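Local coordinates for YchF GTP-binding protein (Schizosaccharomyces pombe, PDB 1NI3), which hydrolyses ATP and, less efficiently, GTP, uses magnesium as cofactor, and negatively regulates the G2/M transition of the cell cycle, at residues Ile336-Asp339 with Phe340-Phe344. Residues are numbered along the deposited sequence; the frame is centred on the assembly and turned at random.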
loop_
_atom_site.group_PDB
_atom_site.type_symbol
_atom_site.label_atom_id
_atom_site.label_comp_id
_atom_site.label_asym_id
_atom_site.label_seq_id
_atom_site.Cartn_x
_atom_site.Cartn_y
_atom_site.Cartn_z
ATOM N N ILE A 336 19.178 8.865 -0.221
ATOM C CA ILE A 336 19.701 9.612 -1.357
ATOM C C ILE A 336 21.050 9.078 -1.823
ATOM O O ILE A 336 21.202 8.656 -2.971
ATOM C CB ILE A 336 19.841 11.100 -1.004
ATOM C CG1 ILE A 336 18.471 11.661 -0.632
ATOM C CG2 ILE A 336 20.444 11.867 -2.173
ATOM C CD1 ILE A 336 18.459 13.137 -0.388
ATOM N N HIS A 337 22.030 9.115 -0.931
ATOM C CA HIS A 337 23.367 8.619 -1.231
ATOM C C HIS A 337 23.850 7.825 -0.024
ATOM O O HIS A 337 23.802 8.311 1.110
ATOM C CB HIS A 337 24.340 9.772 -1.517
ATOM C CG HIS A 337 24.063 10.503 -2.802
ATOM N ND1 HIS A 337 23.859 9.855 -4.002
ATOM C CD2 HIS A 337 23.990 11.830 -3.077
ATOM C CE1 HIS A 337 23.674 10.747 -4.960
ATOM N NE2 HIS A 337 23.749 11.952 -4.425
ATOM N N THR A 338 24.302 6.599 -0.274
ATOM C CA THR A 338 24.789 5.706 0.775
ATOM C C THR A 338 25.755 6.409 1.725
ATOM O O THR A 338 25.665 6.247 2.945
ATOM C CB THR A 338 25.501 4.493 0.166
ATOM O OG1 THR A 338 24.738 3.996 -0.941
ATOM C CG2 THR A 338 25.652 3.393 1.208
ATOM N N ASP A 339 26.672 7.187 1.153
ATOM C CA ASP A 339 27.663 7.921 1.934
ATOM C C ASP A 339 27.015 8.716 3.062
ATOM O O ASP A 339 27.464 8.659 4.206
ATOM C CB ASP A 339 28.451 8.885 1.043
ATOM C CG ASP A 339 29.175 8.179 -0.085
ATOM O OD1 ASP A 339 29.943 7.235 0.194
ATOM O OD2 ASP A 339 28.981 8.576 -1.254
ATOM N N PHE A 340 25.967 9.462 2.728
ATOM C CA PHE A 340 25.251 10.284 3.699
ATOM C C PHE A 340 25.100 9.594 5.050
ATOM O O PHE A 340 25.260 10.225 6.099
ATOM C CB PHE A 340 23.864 10.641 3.166
ATOM C CG PHE A 340 23.868 11.738 2.143
ATOM C CD1 PHE A 340 22.935 11.742 1.116
ATOM C CD2 PHE A 340 24.799 12.772 2.210
ATOM C CE1 PHE A 340 22.923 12.760 0.175
ATOM C CE2 PHE A 340 24.794 13.796 1.271
ATOM C CZ PHE A 340 23.855 13.785 0.250
ATOM N N GLU A 341 24.790 8.300 5.021
ATOM C CA GLU A 341 24.608 7.546 6.249
ATOM C C GLU A 341 25.945 7.216 6.880
ATOM O O GLU A 341 26.147 7.458 8.065
ATOM C CB GLU A 341 23.833 6.254 5.975
ATOM C CG GLU A 341 23.267 5.616 7.239
ATOM C CD GLU A 341 22.467 4.361 6.965
ATOM O OE1 GLU A 341 21.837 3.852 7.920
ATOM O OE2 GLU A 341 22.477 3.879 5.807
ATOM N N LYS A 342 26.852 6.660 6.078
ATOM C CA LYS A 342 28.182 6.276 6.544
ATOM C C LYS A 342 28.905 7.443 7.208
ATOM O O LYS A 342 29.205 7.410 8.407
ATOM C CB LYS A 342 29.029 5.754 5.376
ATOM C CG LYS A 342 28.543 4.420 4.811
ATOM C CD LYS A 342 29.503 3.834 3.774
ATOM C CE LYS A 342 29.020 2.468 3.289
ATOM N NZ LYS A 342 30.012 1.787 2.411
ATOM N N ALA A 343 29.177 8.475 6.417
ATOM C CA ALA A 343 29.866 9.669 6.896
ATOM C C ALA A 343 28.932 10.594 7.672
ATOM O O ALA A 343 29.151 11.804 7.717
ATOM C CB ALA A 343 30.470 10.417 5.712
ATOM N N PHE A 344 27.902 10.030 8.293
ATOM C CA PHE A 344 26.959 10.855 9.027
ATOM C C PHE A 344 27.381 11.175 10.444
ATOM O O PHE A 344 28.017 10.368 11.129
ATOM C CB PHE A 344 25.581 10.201 9.065
ATOM C CG PHE A 344 24.494 11.107 9.573
ATOM C CD1 PHE A 344 23.906 12.041 8.731
ATOM C CD2 PHE A 344 24.053 11.021 10.889
ATOM C CE1 PHE A 344 22.886 12.878 9.191
ATOM C CE2 PHE A 344 23.032 11.852 11.363
ATOM C CZ PHE A 344 22.447 12.781 10.511
#
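The ring of F340 folds back along the chain and meets I336 and H337. I336 CG2 reaches the ring edge near its plane, 3.5 Å from F340 CE1. F340 CE1 also lies 3.5 Å from H337 CD2. The H337 and F340 side chains run side by side in the same direction; their rings meet obliquely, planes at 45° and centroids 5.3 Å apart. I336 CG2 also sits over one face of the H337 imidazole, offset toward its rim. F340 CG stands beside its own backbone N (chi1 -78°), which turns the ring toward H337.

A weak bond from F340 N to H337 O closes the turn that brings the F340 ring back beside H337. In helix 338-342, T338 O accepts E341 N at 3.0 Å and K342 N more weakly at 3.4 Å. D339 O takes A343 N at 2.8 Å. At A343 the chain leaves helical geometry. On the flank, the T338 and K342 side chains lie alongside each other, T338 CG2 4.1 Å from K342 CE.

F340 also meets A333 and the ring of W387, and I336 touches Y310 and T312 of strand 307-312. The contact thus joins this short helix to helix 329-336 and strand 307-312, in the TGS region. Side-chain cohesion here rests on apolar and aromatic contact, while backbone bonds carry the turn. The opposite charges of D339 OD1 and K342 NZ, 5.9 Å apart, could at most attract each other weakly.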